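Local coordinates for Fe2OG dioxygenase domain-containing protein (Pseudomonas putida, PDB 4J25) that probably hydroxylates peptidyl proline residues as an iron- and 2-oxoglutarate-dependent prolyl 4-hydroxylase with a double-stranded beta-helix core, at residues D54-R66 and Q95-Y108. Sequence-based numbering, arbitrary orientation.
Sequences DLVRALAAECRRR and QWIDPGQAEACDQY
Helix 53-67 packs against the start of helix 103-123 and the turn before it, both lying over the jellyroll core of this 2-oxoglutarate oxygenase. The axes of the two helix segments come within 9.0 Å, with 120° between their directions. The CA atoms of L59 and A104 are the nearest pair across the contact. CB of A104 meets CD2 of L59 at 3.7 Å and also touches CB of A58. L55 turns CG anti to its own N (chi1 175°), which lets CD1 lie over the backbone of A104 while CD2 reaches the aliphatic part and OE1 of Q107. Next along, CG of E62 rests on SG of C105 at 3.8 Å.

The polar end centres on R66. Its chain is extended from CG to NE and carries the guanidinium to the turn. NH2 of R66 donates to OE1 of Q101 at 2.7 Å, with an N-H...O angle of 153°, and NH1 of R66 adds a weak hydrogen bond to the same oxygen. This oxygen lies near the guanidinium plane. On the same helix, NE of R66 forms a salt bridge with OE2 of E62 at 2.9 Å, and R65 joins the network through charge alone. NH1 of R66 also lies 3.6 Å from CG1 of I97. A leucine in place of R66 would probably leave OE1 of Q101 without these two donors and E62 with less charge compensation.

Under the contact, E62 and I97 both touch F134 of strand 129-137. C63 packs on L215 of strand 214-222, while I97 and Y108 reach L217 of that strand.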
loop_
_atom_site.group_PDB
_atom_site.type_symbol
_atom_site.label_atom_id
_atom_site.label_comp_id
_atom_site.label_asym_id
_atom_site.label_seq_id
_atom_site.Cartn_x
_atom_site.Cartn_y
_atom_site.Cartn_z
ATOM N N ASP A 54 -17.231 4.138 -0.948
ATOM C CA ASP A 54 -17.636 4.712 0.340
ATOM C C ASP A 54 -16.594 4.424 1.420
ATOM O O ASP A 54 -16.367 5.263 2.294
ATOM C CB ASP A 54 -19.025 4.218 0.788
ATOM C CG ASP A 54 -20.159 5.034 0.183
ATOM O OD1 ASP A 54 -19.901 5.805 -0.768
ATOM O OD2 ASP A 54 -21.313 4.907 0.665
ATOM N N LEU A 55 -15.974 3.242 1.357
ATOM C CA LEU A 55 -14.945 2.840 2.326
ATOM C C LEU A 55 -13.665 3.653 2.100
ATOM O O LEU A 55 -13.074 4.159 3.044
ATOM C CB LEU A 55 -14.646 1.332 2.207
ATOM C CG LEU A 55 -13.509 0.766 3.069
ATOM C CD1 LEU A 55 -13.628 1.156 4.531
ATOM C CD2 LEU A 55 -13.456 -0.758 2.941
ATOM N N VAL A 56 -13.263 3.796 0.839
ATOM C CA VAL A 56 -12.120 4.636 0.490
ATOM C C VAL A 56 -12.295 6.073 0.986
ATOM O O VAL A 56 -11.339 6.693 1.465
ATOM C CB VAL A 56 -11.865 4.650 -1.032
ATOM C CG1 VAL A 56 -10.734 5.615 -1.381
ATOM C CG2 VAL A 56 -11.528 3.242 -1.533
ATOM N N ARG A 57 -13.509 6.613 0.860
ATOM C CA ARG A 57 -13.778 7.965 1.362
ATOM C C ARG A 57 -13.668 8.035 2.871
ATOM O O ARG A 57 -13.142 9.010 3.407
ATOM C CB ARG A 57 -15.154 8.471 0.930
ATOM C CG ARG A 57 -15.227 8.809 -0.532
ATOM C CD ARG A 57 -16.458 9.644 -0.852
ATOM N NE ARG A 57 -16.836 9.467 -2.244
ATOM C CZ ARG A 57 -17.581 8.463 -2.695
ATOM N NH1 ARG A 57 -18.047 7.547 -1.854
ATOM N NH2 ARG A 57 -17.869 8.376 -3.989
ATOM N N ALA A 58 -14.147 6.994 3.547
ATOM C CA ALA A 58 -14.056 6.912 5.005
ATOM C C ALA A 58 -12.594 6.811 5.467
ATOM O O ALA A 58 -12.221 7.334 6.528
ATOM C CB ALA A 58 -14.856 5.724 5.503
ATOM N N LEU A 59 -11.770 6.129 4.674
ATOM C CA LEU A 59 -10.335 6.036 4.938
ATOM C C LEU A 59 -9.662 7.377 4.711
ATOM O O LEU A 59 -8.814 7.775 5.490
ATOM C CB LEU A 59 -9.696 4.954 4.054
ATOM C CG LEU A 59 -10.042 3.520 4.461
ATOM C CD1 LEU A 59 -9.561 2.494 3.446
ATOM C CD2 LEU A 59 -9.465 3.204 5.834
ATOM N N ALA A 60 -10.035 8.071 3.636
ATOM C CA ALA A 60 -9.545 9.427 3.410
ATOM C C ALA A 60 -9.877 10.309 4.612
ATOM O O ALA A 60 -9.050 11.097 5.066
ATOM C CB ALA A 60 -10.138 10.010 2.128
ATOM N N ALA A 61 -11.081 10.145 5.150
ATOM C CA ALA A 61 -11.523 10.938 6.291
ATOM C C ALA A 61 -10.692 10.651 7.541
ATOM O O ALA A 61 -10.355 11.571 8.295
ATOM C CB ALA A 61 -13.027 10.692 6.579
ATOM N N GLU A 62 -10.379 9.379 7.768
ATOM C CA GLU A 62 -9.565 8.991 8.916
ATOM C C GLU A 62 -8.133 9.476 8.743
ATOM O O GLU A 62 -7.468 9.844 9.705
ATOM C CB GLU A 62 -9.597 7.478 9.083
ATOM C CG GLU A 62 -8.802 6.947 10.251
ATOM C CD GLU A 62 -9.339 7.391 11.603
ATOM O OE1 GLU A 62 -10.442 7.973 11.644
ATOM O OE2 GLU A 62 -8.651 7.161 12.622
ATOM N N CYS A 63 -7.656 9.471 7.503
ATOM C CA CYS A 63 -6.319 9.964 7.195
ATOM C C CYS A 63 -6.229 11.428 7.601
ATOM O O CYS A 63 -5.296 11.820 8.284
ATOM C CB CYS A 63 -6.006 9.793 5.703
ATOM S SG CYS A 63 -4.338 10.334 5.200
ATOM N N ARG A 64 -7.211 12.231 7.187
ATOM C CA ARG A 64 -7.242 13.653 7.535
ATOM C C ARG A 64 -7.381 13.875 9.042
ATOM O O ARG A 64 -6.745 14.755 9.609
ATOM C CB ARG A 64 -8.379 14.367 6.793
ATOM C CG ARG A 64 -8.219 14.356 5.283
ATOM C CD ARG A 64 -9.200 15.307 4.617
ATOM N NE ARG A 64 -8.711 15.743 3.314
ATOM C CZ ARG A 64 -8.988 15.144 2.155
ATOM N NH1 ARG A 64 -9.775 14.066 2.107
ATOM N NH2 ARG A 64 -8.475 15.631 1.030
ATOM N N ARG A 65 -8.220 13.071 9.681
ATOM C CA ARG A 65 -8.395 13.103 11.132
ATOM C C ARG A 65 -7.061 12.902 11.865
ATOM O O ARG A 65 -6.722 13.652 12.769
ATOM C CB ARG A 65 -9.359 11.987 11.528
ATOM C CG ARG A 65 -10.362 12.328 12.588
ATOM C CD ARG A 65 -10.827 11.050 13.303
ATOM N NE ARG A 65 -9.695 10.353 13.907
ATOM C CZ ARG A 65 -9.767 9.199 14.568
ATOM N NH1 ARG A 65 -10.936 8.581 14.727
ATOM N NH2 ARG A 65 -8.661 8.657 15.063
ATOM N N ARG A 66 -6.300 11.881 11.467
ATOM C CA ARG A 66 -5.021 11.575 12.118
ATOM C C ARG A 66 -3.941 12.610 11.848
ATOM O O ARG A 66 -3.017 12.763 12.648
ATOM C CB ARG A 66 -4.509 10.200 11.689
ATOM C CG ARG A 66 -5.474 9.096 12.038
ATOM C CD ARG A 66 -4.801 7.774 12.283
ATOM N NE ARG A 66 -5.809 6.770 12.596
ATOM C CZ ARG A 66 -5.555 5.587 13.135
ATOM N NH1 ARG A 66 -4.310 5.244 13.421
ATOM N NH2 ARG A 66 -6.555 4.749 13.386
ATOM N N GLN A 95 1.415 6.903 13.961
ATOM C CA GLN A 95 0.251 6.216 14.509
ATOM C C GLN A 95 -0.094 4.946 13.715
ATOM O O GLN A 95 -0.917 4.972 12.795
ATOM C CB GLN A 95 -0.955 7.162 14.526
ATOM C CG GLN A 95 -0.646 8.498 15.159
ATOM C CD GLN A 95 -1.753 9.511 14.979
ATOM O OE1 GLN A 95 -1.539 10.579 14.390
ATOM N NE2 GLN A 95 -2.943 9.198 15.499
ATOM N N TRP A 96 0.537 3.838 14.098
ATOM C CA TRP A 96 0.266 2.537 13.515
ATOM C C TRP A 96 -1.194 2.178 13.714
ATOM O O TRP A 96 -1.819 2.562 14.696
ATOM C CB TRP A 96 1.184 1.472 14.119
ATOM C CG TRP A 96 2.605 1.716 13.763
ATOM C CD1 TRP A 96 3.552 2.307 14.542
ATOM C CD2 TRP A 96 3.237 1.416 12.517
ATOM N NE1 TRP A 96 4.743 2.383 13.862
ATOM C CE2 TRP A 96 4.572 1.849 12.613
ATOM C CE3 TRP A 96 2.804 0.830 11.332
ATOM C CZ2 TRP A 96 5.479 1.705 11.568
ATOM C CZ3 TRP A 96 3.694 0.688 10.302
ATOM C CH2 TRP A 96 5.023 1.121 10.422
ATOM N N ILE A 97 -1.736 1.457 12.746
ATOM C CA ILE A 97 -3.148 1.133 12.728
ATOM C C ILE A 97 -3.335 -0.283 13.259
ATOM O O ILE A 97 -2.616 -1.203 12.867
ATOM C CB ILE A 97 -3.703 1.281 11.298
ATOM C CG1 ILE A 97 -3.645 2.752 10.875
ATOM C CG2 ILE A 97 -5.119 0.764 11.195
ATOM C CD1 ILE A 97 -3.747 2.938 9.394
ATOM N N ASP A 98 -4.287 -0.438 14.173
ATOM C CA ASP A 98 -4.637 -1.740 14.734
ATOM C C ASP A 98 -6.146 -1.876 14.707
ATOM O O ASP A 98 -6.861 -0.882 14.584
ATOM C CB ASP A 98 -4.169 -1.854 16.192
ATOM C CG ASP A 98 -2.818 -2.534 16.335
ATOM O OD1 ASP A 98 -2.542 -3.503 15.583
ATOM O OD2 ASP A 98 -2.037 -2.103 17.213
ATOM N N PRO A 99 -6.642 -3.116 14.826
ATOM C CA PRO A 99 -8.086 -3.300 14.976
ATOM C C PRO A 99 -8.605 -2.498 16.162
ATOM O O PRO A 99 -7.876 -2.308 17.131
ATOM C CB PRO A 99 -8.223 -4.808 15.208
ATOM C CG PRO A 99 -7.038 -5.394 14.493
ATOM C CD PRO A 99 -5.924 -4.397 14.703
ATOM N N GLY A 100 -9.827 -1.989 16.055
ATOM C CA GLY A 100 -10.497 -1.372 17.183
ATOM C C GLY A 100 -10.328 0.128 17.254
ATOM O O GLY A 100 -10.800 0.754 18.190
ATOM N N GLN A 101 -9.666 0.720 16.267
ATOM C CA GLN A 101 -9.450 2.165 16.274
ATOM C C GLN A 101 -10.537 2.890 15.491
ATOM O O GLN A 101 -10.987 3.948 15.905
ATOM C CB GLN A 101 -8.077 2.519 15.708
ATOM C CG GLN A 101 -6.921 1.984 16.536
ATOM C CD GLN A 101 -5.565 2.185 15.867
ATOM O OE1 GLN A 101 -5.465 2.785 14.801
ATOM N NE2 GLN A 101 -4.519 1.663 16.496
ATOM N N ALA A 102 -10.951 2.321 14.367
ATOM C CA ALA A 102 -11.997 2.923 13.543
ATOM C C ALA A 102 -12.539 1.866 12.613
ATOM O O ALA A 102 -11.809 0.964 12.204
ATOM C CB ALA A 102 -11.440 4.088 12.737
ATOM N N GLU A 103 -13.811 1.986 12.266
ATOM C CA GLU A 103 -14.484 1.033 11.388
ATOM C C GLU A 103 -13.819 0.865 10.019
ATOM O O GLU A 103 -13.638 -0.251 9.546
ATOM C CB GLU A 103 -15.949 1.461 11.179
ATOM C CG GLU A 103 -16.724 0.541 10.243
ATOM C CD GLU A 103 -16.910 -0.834 10.822
ATOM O OE1 GLU A 103 -17.081 -0.926 12.053
ATOM O OE2 GLU A 103 -16.887 -1.817 10.054
ATOM N N ALA A 104 -13.495 1.982 9.376
ATOM C CA ALA A 104 -12.902 1.947 8.053
ATOM C C ALA A 104 -11.575 1.173 8.108
ATOM O O ALA A 104 -11.298 0.316 7.270
ATOM C CB ALA A 104 -12.691 3.374 7.534
ATOM N N CYS A 105 -10.769 1.463 9.117
ATOM C CA CYS A 105 -9.479 0.798 9.255
ATOM C C CYS A 105 -9.637 -0.713 9.492
ATOM O O CYS A 105 -8.854 -1.512 8.960
ATOM C CB CYS A 105 -8.668 1.437 10.381
ATOM S SG CYS A 105 -8.308 3.212 10.175
ATOM N N ASP A 106 -10.645 -1.098 10.277
ATOM C CA ASP A 106 -10.882 -2.498 10.617
ATOM C C ASP A 106 -11.172 -3.283 9.354
ATOM O O ASP A 106 -10.721 -4.420 9.191
ATOM C CB ASP A 106 -12.074 -2.654 11.579
ATOM C CG ASP A 106 -11.735 -2.320 13.022
ATOM O OD1 ASP A 106 -10.640 -1.797 13.298
ATOM O OD2 ASP A 106 -12.588 -2.581 13.895
ATOM N N GLN A 107 -11.945 -2.677 8.462
ATOM C CA GLN A 107 -12.289 -3.307 7.202
ATOM C C GLN A 107 -11.053 -3.398 6.282
ATOM O O GLN A 107 -10.869 -4.380 5.573
ATOM C CB GLN A 107 -13.400 -2.526 6.530
ATOM C CG GLN A 107 -14.729 -2.598 7.275
ATOM C CD GLN A 107 -15.875 -2.041 6.455
ATOM O OE1 GLN A 107 -15.907 -2.182 5.233
ATOM N NE2 GLN A 107 -16.825 -1.404 7.124
ATOM N N TYR A 108 -10.211 -2.373 6.302
ATOM C CA TYR A 108 -8.980 -2.421 5.517
ATOM C C TYR A 108 -8.090 -3.556 5.999
ATOM O O TYR A 108 -7.559 -4.311 5.192
ATOM C CB TYR A 108 -8.219 -1.100 5.581
ATOM C CG TYR A 108 -7.015 -1.095 4.664
ATOM C CD1 TYR A 108 -7.170 -1.292 3.304
ATOM C CD2 TYR A 108 -5.724 -0.907 5.164
ATOM C CE1 TYR A 108 -6.077 -1.295 2.450
ATOM C CE2 TYR A 108 -4.626 -0.901 4.313
ATOM C CZ TYR A 108 -4.818 -1.101 2.959
ATOM O OH TYR A 108 -3.745 -1.098 2.102
#